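Local structure of Non-reducing end beta-L-arabinofuranosidase (Bacteroides thetaiotaomicron, 5MQO) at residues Y291-L303 with I360-Q372. The protein probably hydrolyses terminal sugar residues of complex plant pectin, as a GH127 glycoside hydrolase with aceric acidase activity. Sequence-based numbering, arbitrary orientation.
Sequences YRAMGHAVRANYL and IQKVHQSYGRPYQ
Tyr367 meets Ala297 and Asn301 at the start of helix 297-314. Its CB lies near Met294 O. With CG anti to the carbonyl carbon (chi1 -78°), the ring lies between two alanines. Ala293 CB sits over one face, 3.9 Å from the Tyr367 ring centroid, and Ala297 CB over the opposite one; both make CH-pi contacts. At the ring edge, CE2 meets Ala300 CB. At the tip, Tyr367 OH donates to Asn301 OD1, 2.6 Å away, in the carbonyl plane on a lone pair. Asn301 ND2 is hydrogen-bonded to Ala384 O, which probably helps fix the amide. An alanine in place of Tyr367 would probably leave Asn301 OD1 without its donor and open a gap between Ala293 and Ala297. The backbones join in a single bridge around His296 and Ser366: Tyr367 N donates a hydrogen bond to Gly295 O, and Ala297 N to Gln365 O, both at 2.9 Å. His296, the N-cap residue, turns its ring edge to the face of His364 in a T-shaped pair, planes at 70°. In the catalytic domain, the contact ties the helix start to segment 360-372; the buried ring has methyls over both faces, and its hydroxyl has a polar mate.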
loop_
_atom_site.group_PDB
_atom_site.type_symbol
_atom_site.label_atom_id
_atom_site.label_comp_id
_atom_site.label_asym_id
_atom_site.label_seq_id
_atom_site.Cartn_x
_atom_site.Cartn_y
_atom_site.Cartn_z
ATOM N N TYR A 291 -15.695 9.288 -13.617
ATOM C CA TYR A 291 -15.379 10.214 -12.514
ATOM C C TYR A 291 -15.624 9.574 -11.128
ATOM O O TYR A 291 -15.685 10.279 -10.105
ATOM C CB TYR A 291 -16.197 11.512 -12.657
ATOM C CG TYR A 291 -15.871 12.317 -13.872
ATOM C CD1 TYR A 291 -14.836 13.281 -13.843
ATOM C CD2 TYR A 291 -16.578 12.135 -15.075
ATOM C CE1 TYR A 291 -14.523 14.055 -14.963
ATOM C CE2 TYR A 291 -16.259 12.892 -16.226
ATOM C CZ TYR A 291 -15.233 13.855 -16.163
ATOM O OH TYR A 291 -14.906 14.627 -17.258
ATOM N N ARG A 292 -15.745 8.243 -11.104
ATOM C CA ARG A 292 -15.998 7.490 -9.894
ATOM C C ARG A 292 -15.239 6.130 -9.939
ATOM O O ARG A 292 -14.896 5.617 -11.022
ATOM C CB ARG A 292 -17.521 7.337 -9.738
ATOM C CG ARG A 292 -18.251 8.645 -9.393
ATOM C CD ARG A 292 -19.766 8.467 -9.257
ATOM N NE ARG A 292 -20.471 9.523 -8.485
ATOM C CZ ARG A 292 -21.786 9.507 -8.168
ATOM N NH1 ARG A 292 -22.579 8.500 -8.557
ATOM N NH2 ARG A 292 -22.326 10.499 -7.442
ATOM N N ALA A 293 -14.951 5.569 -8.763
ATOM C CA ALA A 293 -14.366 4.219 -8.650
ATOM C C ALA A 293 -15.409 3.196 -9.004
ATOM O O ALA A 293 -16.568 3.400 -8.684
ATOM C CB ALA A 293 -13.865 3.961 -7.243
ATOM N N MET A 294 -15.010 2.064 -9.583
ATOM C CA MET A 294 -15.977 1.206 -10.234
ATOM C C MET A 294 -16.122 -0.261 -9.851
ATOM O O MET A 294 -17.206 -0.676 -9.346
ATOM C CB MET A 294 -15.726 1.279 -11.715
ATOM C CG MET A 294 -16.970 1.016 -12.527
ATOM S SD MET A 294 -16.873 1.963 -14.024
ATOM C CE MET A 294 -17.494 3.593 -13.561
ATOM N N GLY A 295 -15.128 -1.089 -10.157
ATOM C CA GLY A 295 -15.448 -2.548 -10.185
ATOM C C GLY A 295 -14.545 -3.393 -9.334
ATOM O O GLY A 295 -14.393 -3.110 -8.170
ATOM N N HIS A 296 -13.966 -4.435 -9.923
ATOM C CA HIS A 296 -12.875 -5.189 -9.307
ATOM C C HIS A 296 -11.756 -4.226 -8.822
ATOM O O HIS A 296 -11.125 -3.564 -9.641
ATOM C CB HIS A 296 -12.319 -6.178 -10.330
ATOM C CG HIS A 296 -11.342 -7.158 -9.768
ATOM N ND1 HIS A 296 -11.579 -8.513 -9.752
ATOM C CD2 HIS A 296 -10.122 -6.990 -9.223
ATOM C CE1 HIS A 296 -10.554 -9.136 -9.203
ATOM N NE2 HIS A 296 -9.654 -8.231 -8.875
ATOM N N ALA A 297 -11.499 -4.174 -7.509
ATOM C CA ALA A 297 -10.736 -3.067 -6.949
ATOM C C ALA A 297 -9.247 -3.068 -7.336
ATOM O O ALA A 297 -8.638 -2.028 -7.494
ATOM C CB ALA A 297 -10.946 -2.975 -5.448
ATOM N N VAL A 298 -8.687 -4.248 -7.532
ATOM C CA VAL A 298 -7.300 -4.408 -7.979
ATOM C C VAL A 298 -7.170 -3.801 -9.386
ATOM O O VAL A 298 -6.337 -2.923 -9.617
ATOM C CB VAL A 298 -6.823 -5.903 -8.012
ATOM C CG1 VAL A 298 -5.325 -5.971 -8.303
ATOM C CG2 VAL A 298 -7.100 -6.634 -6.715
ATOM N N ARG A 299 -8.008 -4.268 -10.312
ATOM C CA ARG A 299 -8.018 -3.758 -11.674
ATOM C C ARG A 299 -8.222 -2.242 -11.673
ATOM O O ARG A 299 -7.501 -1.522 -12.353
ATOM C CB ARG A 299 -9.084 -4.468 -12.512
ATOM C CG ARG A 299 -8.828 -5.964 -12.779
ATOM C CD ARG A 299 -9.702 -6.554 -13.886
ATOM N NE ARG A 299 -10.460 -7.751 -13.479
ATOM C CZ ARG A 299 -11.439 -8.351 -14.202
ATOM N NH1 ARG A 299 -11.812 -7.925 -15.423
ATOM N NH2 ARG A 299 -12.054 -9.420 -13.706
ATOM N N ALA A 300 -9.171 -1.771 -10.870
ATOM C CA ALA A 300 -9.461 -0.347 -10.716
ATOM C C ALA A 300 -8.237 0.459 -10.289
ATOM O O ALA A 300 -7.821 1.432 -10.919
ATOM C CB ALA A 300 -10.541 -0.172 -9.672
ATOM N N ASN A 301 -7.686 0.056 -9.167
ATOM C CA ASN A 301 -6.672 0.837 -8.540
ATOM C C ASN A 301 -5.391 0.802 -9.375
ATOM O O ASN A 301 -4.785 1.852 -9.552
ATOM C CB ASN A 301 -6.442 0.364 -7.123
ATOM C CG ASN A 301 -7.547 0.776 -6.171
ATOM O OD1 ASN A 301 -8.415 1.593 -6.488
ATOM N ND2 ASN A 301 -7.500 0.220 -4.963
ATOM N N TYR A 302 -5.014 -0.362 -9.921
ATOM C CA TYR A 302 -3.846 -0.448 -10.821
ATOM C C TYR A 302 -4.031 0.393 -12.087
ATOM O O TYR A 302 -3.086 1.027 -12.530
ATOM C CB TYR A 302 -3.455 -1.909 -11.152
ATOM C CG TYR A 302 -2.627 -2.575 -10.066
ATOM C CD1 TYR A 302 -1.258 -2.441 -10.041
ATOM C CD2 TYR A 302 -3.212 -3.278 -9.046
ATOM C CE1 TYR A 302 -0.482 -3.020 -9.037
ATOM C CE2 TYR A 302 -2.455 -3.860 -8.046
ATOM C CZ TYR A 302 -1.086 -3.735 -8.044
ATOM O OH TYR A 302 -0.331 -4.316 -7.045
ATOM N N LEU A 303 -5.255 0.423 -12.632
ATOM C CA LEU A 303 -5.608 1.359 -13.728
ATOM C C LEU A 303 -5.329 2.766 -13.310
ATOM O O LEU A 303 -4.618 3.463 -14.006
ATOM C CB LEU A 303 -7.085 1.283 -14.145
ATOM C CG LEU A 303 -7.685 2.396 -15.040
ATOM C CD1 LEU A 303 -7.022 2.467 -16.390
ATOM C CD2 LEU A 303 -9.168 2.191 -15.265
ATOM N N ILE A 360 -27.603 -3.719 -15.906
ATOM C CA ILE A 360 -27.104 -4.094 -14.575
ATOM C C ILE A 360 -26.192 -5.321 -14.662
ATOM O O ILE A 360 -26.628 -6.407 -15.019
ATOM C CB ILE A 360 -28.255 -4.348 -13.589
ATOM C CG1 ILE A 360 -29.124 -3.091 -13.482
ATOM C CG2 ILE A 360 -27.714 -4.741 -12.212
ATOM C CD1 ILE A 360 -30.438 -3.318 -12.782
ATOM N N GLN A 361 -24.919 -5.141 -14.324
ATOM C CA GLN A 361 -23.924 -6.195 -14.495
ATOM C C GLN A 361 -23.499 -6.766 -13.158
ATOM O O GLN A 361 -23.623 -6.105 -12.147
ATOM C CB GLN A 361 -22.695 -5.617 -15.158
ATOM C CG GLN A 361 -22.890 -5.115 -16.581
ATOM C CD GLN A 361 -21.681 -4.353 -17.097
ATOM O OE1 GLN A 361 -20.744 -4.025 -16.342
ATOM N NE2 GLN A 361 -21.703 -4.052 -18.369
ATOM N N LYS A 362 -22.978 -7.990 -13.158
ATOM C CA LYS A 362 -22.247 -8.523 -11.994
ATOM C C LYS A 362 -20.857 -7.875 -11.826
ATOM O O LYS A 362 -20.195 -7.542 -12.803
ATOM C CB LYS A 362 -22.138 -10.056 -12.042
ATOM C CG LYS A 362 -23.441 -10.750 -11.645
ATOM C CD LYS A 362 -23.580 -12.139 -12.243
ATOM C CE LYS A 362 -22.461 -13.051 -11.781
ATOM N NZ LYS A 362 -22.282 -14.174 -12.731
ATOM N N VAL A 363 -20.458 -7.681 -10.562
ATOM C CA VAL A 363 -19.080 -7.302 -10.191
ATOM C C VAL A 363 -18.552 -8.344 -9.212
ATOM O O VAL A 363 -19.305 -9.165 -8.702
ATOM C CB VAL A 363 -19.002 -5.872 -9.593
ATOM C CG1 VAL A 363 -19.623 -4.868 -10.544
ATOM C CG2 VAL A 363 -19.692 -5.763 -8.232
ATOM N N HIS A 364 -17.258 -8.326 -8.945
ATOM C CA HIS A 364 -16.679 -9.223 -7.930
ATOM C C HIS A 364 -15.375 -8.642 -7.384
ATOM O O HIS A 364 -14.652 -7.993 -8.110
ATOM C CB HIS A 364 -16.482 -10.655 -8.479
ATOM C CG HIS A 364 -15.332 -10.795 -9.443
ATOM N ND1 HIS A 364 -15.137 -9.937 -10.508
ATOM C CD2 HIS A 364 -14.324 -11.702 -9.506
ATOM C CE1 HIS A 364 -14.065 -10.307 -11.181
ATOM N NE2 HIS A 364 -13.547 -11.371 -10.591
ATOM N N GLN A 365 -15.104 -8.864 -6.103
ATOM C CA GLN A 365 -13.879 -8.399 -5.450
ATOM C C GLN A 365 -13.781 -6.916 -5.746
ATOM O O GLN A 365 -12.774 -6.399 -6.262
ATOM C CB GLN A 365 -12.677 -9.204 -5.948
ATOM C CG GLN A 365 -13.010 -10.677 -6.201
ATOM C CD GLN A 365 -11.821 -11.611 -6.133
ATOM O OE1 GLN A 365 -10.685 -11.213 -6.346
ATOM N NE2 GLN A 365 -12.087 -12.864 -5.814
ATOM N N SER A 366 -14.878 -6.254 -5.390
ATOM C CA SER A 366 -15.273 -5.006 -6.003
ATOM C C SER A 366 -15.709 -3.888 -5.056
ATOM O O SER A 366 -16.215 -4.119 -3.941
ATOM C CB SER A 366 -16.418 -5.280 -6.984
ATOM O OG SER A 366 -16.962 -4.085 -7.500
ATOM N N TYR A 367 -15.542 -2.664 -5.563
ATOM C CA TYR A 367 -16.089 -1.478 -4.947
ATOM C C TYR A 367 -17.595 -1.635 -4.916
ATOM O O TYR A 367 -18.138 -2.286 -5.762
ATOM C CB TYR A 367 -15.688 -0.230 -5.756
ATOM C CG TYR A 367 -14.270 0.255 -5.523
ATOM C CD1 TYR A 367 -13.891 0.758 -4.276
ATOM C CD2 TYR A 367 -13.298 0.236 -6.546
ATOM C CE1 TYR A 367 -12.591 1.215 -4.031
ATOM C CE2 TYR A 367 -12.002 0.702 -6.309
ATOM C CZ TYR A 367 -11.657 1.192 -5.040
ATOM O OH TYR A 367 -10.395 1.662 -4.747
ATOM N N GLY A 368 -18.252 -1.047 -3.922
ATOM C CA GLY A 368 -19.730 -1.089 -3.748
ATOM C C GLY A 368 -20.311 0.292 -3.915
ATOM O O GLY A 368 -19.643 1.163 -4.515
ATOM N N ARG A 369 -21.544 0.484 -3.422
ATOM C CA ARG A 369 -22.215 1.793 -3.372
ATOM C C ARG A 369 -21.436 2.732 -2.473
ATOM O O ARG A 369 -20.731 2.270 -1.579
ATOM C CB ARG A 369 -23.614 1.692 -2.751
ATOM C CG ARG A 369 -24.698 0.981 -3.584
ATOM C CD ARG A 369 -26.103 1.108 -2.948
ATOM N NE ARG A 369 -26.028 1.100 -1.478
ATOM C CZ ARG A 369 -26.008 0.009 -0.727
ATOM N NH1 ARG A 369 -26.109 -1.196 -1.262
ATOM N NH2 ARG A 369 -25.904 0.115 0.581
ATOM N N PRO A 370 -21.562 4.051 -2.685
ATOM C CA PRO A 370 -20.990 4.987 -1.734
ATOM C C PRO A 370 -21.429 4.674 -0.286
ATOM O O PRO A 370 -22.579 4.256 -0.050
ATOM C CB PRO A 370 -21.556 6.352 -2.181
ATOM C CG PRO A 370 -22.082 6.170 -3.565
ATOM C CD PRO A 370 -22.034 4.719 -3.909
ATOM N N TYR A 371 -20.507 4.847 0.660
ATOM C CA TYR A 371 -20.718 4.498 2.053
ATOM C C TYR A 371 -21.189 3.055 2.338
ATOM O O TYR A 371 -21.746 2.793 3.420
ATOM C CB TYR A 371 -21.672 5.504 2.695
ATOM C CG TYR A 371 -21.329 6.909 2.339
ATOM C CD1 TYR A 371 -20.203 7.542 2.892
ATOM C CD2 TYR A 371 -22.087 7.608 1.405
ATOM C CE1 TYR A 371 -19.864 8.848 2.528
ATOM C CE2 TYR A 371 -21.775 8.915 1.060
ATOM C CZ TYR A 371 -20.656 9.529 1.614
ATOM O OH TYR A 371 -20.360 10.809 1.220
ATOM N N GLN A 372 -20.985 2.117 1.418
ATOM C CA GLN A 372 -21.331 0.725 1.699
ATOM C C GLN A 372 -20.069 0.029 2.185
ATOM O O GLN A 372 -19.250 -0.436 1.377
ATOM C CB GLN A 372 -21.925 0.026 0.474
ATOM C CG GLN A 372 -22.203 -1.455 0.666
ATOM C CD GLN A 372 -22.748 -2.123 -0.575
ATOM O OE1 GLN A 372 -22.559 -1.663 -1.722
ATOM N NE2 GLN A 372 -23.434 -3.231 -0.359
#